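Local coordinates for pesticidal crystal protein Cry4Aa (Bacillus thuringiensis, PDB 2C9K) that binds midgut epithelial cells of insects, notably mosquito larvae, and lyses them colloid-osmotically by forming pores, at residues T152-A157 and Y183-K188; D192-C197 and A241-Y246. All blocks are in the same frame, centred on the assembly; numbering follows the deposited sequence.

How the interactions relate
Both contacts belong to the helical N-terminal domain of the toxin and follow one another along helix 183-208: interaction 1 uses its first turns, interaction 2 the turns that come next. Their centres lie 12 Å apart on the same side of the chain's centre, and they meet directly. Asn155 of interaction 1 gives its amide nitrogen ND2 to the carbonyl O of Tyr246 in interaction 2, a probable hydrogen bond of 2.6 Å. Thr152 OG1 stands 3.3 Å from Tyr246 OH, a weaker probable bond. These two hold the segment 241-246, which follows helix 222-240, to helix 140-164; Phe243, packed on Tyr193 and Thr194, sets it against helix 183-208.

Interaction 1. Residues T152-A157 and Y183-K188; sequences TVLNQA and YPVLTK
Leu154 and Leu186 meet where two consecutive helices of the delta-endotoxin N-terminal helical bundle, 140-164 and 183-208, run side by side and nearly antiparallel. The axes of the two six-residue segments come within 9.4 Å and make an angle of 149° between their N-to-C directions. Register is set by the same two leucines, whose CA atoms are 5.8 Å apart.

The close half of the contact is built on the two methyls of Leu186. Its CG lies anti to the backbone N (chi1 170°), which swings the isobutyl end toward helix 140-164 although the CB itself is directed along the interface. Methyl CD1 then rests on the start of the Leu154 side chain, 3.8 Å from Leu154 CB, and equally near the backbone N of Asn155. The second methyl, CD2, settles over the same backbone, 4.0 Å from Asn155 CA. Branched carbon thus meets helix backbone with no hydrogen bond crossing between the segments; the side-chain amide of Asn155 spends its ND2 on Tyr246.

Toward Val185 the fit slackens and the surface becomes partly exposed. Leu154 reaches Val185 with a single methyl, and Tyr182 and His111 also touch its side chain, so this leucine is buried from several directions. The bond from Thr187 OG1 to Tyr183 O stays within helix 183-208 and is no part of the contact. On the looser side the nearest approach is Leu154 CD1 to Val185 CG1, at 4.4 Å.

Interaction 2. Residues D192-C197 and A241-Y246; sequences DYTNYC and ALFPNY
Tyr193 and Thr194 lie on a regular stretch of helix 183-208, whereas Phe243 opposite them begins a short 3-10 segment, 243-246, in the loop after helix 222-240. This is where the N-terminal helical bundle of a delta endotoxin closes, with the chain leaving its last long helix. The helix shows the usual bond from Cys197 N to Tyr193 O, while the 3-10 segment is closed by the shorter-range bond, three residues apart, from Tyr246 N to Phe243 O. The backbones stay well apart: Thr194 and Phe243, the nearest pair, have CA atoms 7.5 Å from each other, and no hydrogen bond joins the segments.

The gap is bridged by the Phe243 ring. With CG anti to its own carbonyl carbon (chi1 -76°), the ring projects toward helix 183-208. Thr194 meets it at the rim: hydroxyl OG1 lies near the ring plane, 3.9 Å from CD1, while the two side chains pass each other pointing opposite ways. That oxygen is a neighbour of the ring, and its hydrogen-bonding partner is the carbonyl of Ile190, one turn earlier in the helix.

Tyr193 adds only its first carbon. Its ring turns off from 241-246, toward helix 140-164, where it touches Ala147 and Leu151. Phe243 also touches Leu151, together with Asn148, so the two aromatic residues share a neighbour on that helix. Nearby, Cys197 packs on Val236 and Val240 of helix 222-240. All three residues that touch are buried, and the apolar part of the contact is the approach of Tyr193 CB to Phe243 CE1, 4.2 Å.

Interaction 1. Residues T152-A157 and Y183-K188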
# COMPACT_ATOMS: atom_id res chain seq x y z
N THR A 152 5.96 5.20 17.47
CA THR A 152 4.86 6.02 17.97
C THR A 152 5.14 6.71 19.31
O THR A 152 4.76 7.86 19.50
CB THR A 152 3.57 5.20 18.11
OG1 THR A 152 3.30 4.52 16.88
CG2 THR A 152 2.40 6.12 18.40
N VAL A 153 5.79 6.01 20.23
CA VAL A 153 6.10 6.61 21.51
C VAL A 153 7.19 7.65 21.34
O VAL A 153 7.18 8.68 22.00
CB VAL A 153 6.53 5.57 22.56
CG1 VAL A 153 7.04 6.27 23.81
CG2 VAL A 153 5.35 4.68 22.92
N LEU A 154 8.15 7.39 20.46
CA LEU A 154 9.21 8.35 20.23
C LEU A 154 8.64 9.62 19.58
O LEU A 154 8.96 10.73 19.98
CB LEU A 154 10.29 7.74 19.34
CG LEU A 154 11.10 6.64 20.02
CD1 LEU A 154 12.01 5.94 19.02
CD2 LEU A 154 11.92 7.27 21.14
N ASN A 155 7.78 9.44 18.58
CA ASN A 155 7.16 10.57 17.90
C ASN A 155 6.40 11.35 18.94
O ASN A 155 6.39 12.58 18.93
CB ASN A 155 6.20 10.08 16.79
CG ASN A 155 5.37 11.21 16.18
OD1 ASN A 155 4.32 11.57 16.70
ND2 ASN A 155 5.85 11.77 15.08
N GLN A 156 5.78 10.63 19.86
CA GLN A 156 5.00 11.24 20.93
C GLN A 156 5.92 11.99 21.90
O GLN A 156 5.65 13.13 22.28
CB GLN A 156 4.19 10.16 21.66
CG GLN A 156 3.13 10.71 22.60
CD GLN A 156 3.72 11.51 23.76
OE1 GLN A 156 4.29 10.94 24.70
NE2 GLN A 156 3.60 12.83 23.69
N ALA A 157 7.00 11.33 22.30
CA ALA A 157 7.98 11.89 23.22
C ALA A 157 8.49 13.22 22.68
O ALA A 157 8.56 14.20 23.41
CB ALA A 157 9.15 10.93 23.40
N TYR A 183 14.62 13.31 19.35
CA TYR A 183 14.53 13.56 17.91
C TYR A 183 15.66 12.96 17.07
O TYR A 183 15.43 12.51 15.96
CB TYR A 183 14.42 15.05 17.60
CG TYR A 183 14.08 15.29 16.15
CD1 TYR A 183 13.00 14.63 15.56
CD2 TYR A 183 14.84 16.15 15.36
CE1 TYR A 183 12.70 14.80 14.22
CE2 TYR A 183 14.55 16.32 14.01
CZ TYR A 183 13.48 15.64 13.45
OH TYR A 183 13.18 15.79 12.13
N PRO A 184 16.90 12.97 17.59
CA PRO A 184 17.95 12.37 16.76
C PRO A 184 17.73 10.86 16.67
O PRO A 184 18.04 10.23 15.67
CB PRO A 184 19.22 12.73 17.52
CG PRO A 184 18.87 14.05 18.15
CD PRO A 184 17.49 13.76 18.68
N VAL A 185 17.16 10.31 17.73
CA VAL A 185 16.87 8.88 17.80
C VAL A 185 15.62 8.49 17.01
O VAL A 185 15.57 7.40 16.42
CB VAL A 185 16.68 8.43 19.27
CG1 VAL A 185 16.33 6.96 19.33
CG2 VAL A 185 17.93 8.70 20.06
N LEU A 186 14.61 9.36 17.02
CA LEU A 186 13.36 9.12 16.30
C LEU A 186 13.71 8.92 14.85
O LEU A 186 13.27 7.97 14.20
CB LEU A 186 12.44 10.32 16.44
CG LEU A 186 11.18 10.36 15.57
CD1 LEU A 186 10.34 9.13 15.81
CD2 LEU A 186 10.40 11.63 15.88
N THR A 187 14.52 9.84 14.35
CA THR A 187 14.98 9.81 12.99
C THR A 187 15.68 8.49 12.66
O THR A 187 15.22 7.74 11.80
CB THR A 187 15.92 11.01 12.75
OG1 THR A 187 15.14 12.22 12.79
CG2 THR A 187 16.66 10.89 11.42
N LYS A 188 16.78 8.19 13.35
CA LYS A 188 17.53 6.96 13.11
C LYS A 188 16.64 5.72 13.16
O LYS A 188 16.90 4.74 12.45
CB LYS A 188 18.65 6.82 14.14
CG LYS A 188 20.03 6.51 13.55
CD LYS A 188 20.45 7.61 12.57
CE LYS A 188 21.94 7.58 12.26
NZ LYS A 188 22.79 7.89 13.47

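Interaction 2. Residues D192-C197 and A241-Y246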
# COMPACT_ATOMS: atom_id res chain seq x y z
N ASP A 192 16.36 3.13 10.19
CA ASP A 192 16.72 1.74 10.39
C ASP A 192 15.57 0.78 10.18
O ASP A 192 15.71 -0.23 9.49
CB ASP A 192 17.30 1.53 11.79
CG ASP A 192 18.64 2.20 11.96
OD1 ASP A 192 19.26 2.57 10.93
OD2 ASP A 192 19.08 2.35 13.12
N TYR A 193 14.43 1.08 10.79
CA TYR A 193 13.26 0.23 10.65
C TYR A 193 12.81 0.12 9.20
O TYR A 193 12.47 -0.96 8.73
CB TYR A 193 12.14 0.77 11.53
CG TYR A 193 12.37 0.50 13.00
CD1 TYR A 193 11.79 1.30 13.98
CD2 TYR A 193 13.15 -0.58 13.41
CE1 TYR A 193 11.98 1.03 15.33
CE2 TYR A 193 13.34 -0.87 14.76
CZ TYR A 193 12.75 -0.06 15.72
OH TYR A 193 12.92 -0.34 17.05
N THR A 194 12.81 1.23 8.48
CA THR A 194 12.43 1.22 7.08
C THR A 194 13.35 0.30 6.29
O THR A 194 12.89 -0.65 5.67
CB THR A 194 12.49 2.64 6.47
OG1 THR A 194 11.44 3.44 7.01
CG2 THR A 194 12.33 2.57 4.96
N ASN A 195 14.65 0.59 6.34
CA ASN A 195 15.65 -0.21 5.62
C ASN A 195 15.68 -1.69 5.99
O ASN A 195 15.99 -2.53 5.15
CB ASN A 195 17.05 0.39 5.81
CG ASN A 195 17.21 1.77 5.18
OD1 ASN A 195 16.77 2.00 4.05
ND2 ASN A 195 17.85 2.68 5.90
N TYR A 196 15.37 -2.01 7.25
CA TYR A 196 15.40 -3.41 7.68
C TYR A 196 14.21 -4.17 7.12
O TYR A 196 14.38 -5.24 6.55
CB TYR A 196 15.39 -3.51 9.20
CG TYR A 196 15.35 -4.95 9.69
CD1 TYR A 196 16.48 -5.76 9.60
CD2 TYR A 196 14.18 -5.51 10.20
CE1 TYR A 196 16.44 -7.10 9.98
CE2 TYR A 196 14.12 -6.84 10.59
CZ TYR A 196 15.26 -7.63 10.47
OH TYR A 196 15.22 -8.96 10.81
N CYS A 197 13.01 -3.62 7.32
CA CYS A 197 11.78 -4.25 6.82
C CYS A 197 11.86 -4.50 5.33
O CYS A 197 11.52 -5.59 4.85
CB CYS A 197 10.57 -3.36 7.11
SG CYS A 197 10.20 -3.14 8.86
N ALA A 241 5.52 2.59 4.76
CA ALA A 241 5.34 3.78 3.92
C ALA A 241 4.86 5.01 4.72
O ALA A 241 5.02 6.14 4.28
CB ALA A 241 4.37 3.48 2.79
N LEU A 242 4.27 4.78 5.89
CA LEU A 242 3.78 5.88 6.71
C LEU A 242 4.79 6.35 7.76
O LEU A 242 4.64 7.43 8.34
CB LEU A 242 2.48 5.46 7.41
CG LEU A 242 1.41 4.93 6.47
CD1 LEU A 242 0.25 4.36 7.29
CD2 LEU A 242 0.93 6.05 5.55
N PHE A 243 5.82 5.53 8.01
CA PHE A 243 6.84 5.86 9.01
C PHE A 243 7.43 7.27 8.90
O PHE A 243 7.67 7.93 9.92
CB PHE A 243 7.98 4.83 8.94
CG PHE A 243 7.64 3.49 9.58
CD1 PHE A 243 8.48 2.40 9.40
CD2 PHE A 243 6.51 3.35 10.38
CE1 PHE A 243 8.21 1.18 10.01
CE2 PHE A 243 6.23 2.13 10.99
CZ PHE A 243 7.08 1.05 10.81
N PRO A 244 7.65 7.76 7.67
CA PRO A 244 8.21 9.10 7.52
C PRO A 244 7.33 10.17 8.13
O PRO A 244 7.79 11.26 8.42
CB PRO A 244 8.32 9.25 6.00
CG PRO A 244 8.53 7.84 5.54
CD PRO A 244 7.51 7.10 6.37
N ASN A 245 6.06 9.86 8.32
CA ASN A 245 5.13 10.82 8.91
C ASN A 245 5.46 11.00 10.39
O ASN A 245 5.08 12.00 10.99
CB ASN A 245 3.69 10.33 8.77
CG ASN A 245 3.27 10.14 7.31
OD1 ASN A 245 2.15 9.72 7.04
ND2 ASN A 245 4.17 10.46 6.38
N TYR A 246 6.17 10.04 10.97
CA TYR A 246 6.54 10.12 12.37
C TYR A 246 7.66 11.13 12.58
O TYR A 246 7.99 11.46 13.72
CB TYR A 246 6.99 8.75 12.90
CG TYR A 246 5.86 7.76 13.12
CD1 TYR A 246 4.80 8.05 13.99
CD2 TYR A 246 5.86 6.52 12.47
CE1 TYR A 246 3.76 7.13 14.19
CE2 TYR A 246 4.83 5.60 12.68
CZ TYR A 246 3.78 5.91 13.54
OH TYR A 246 2.75 5.02 13.71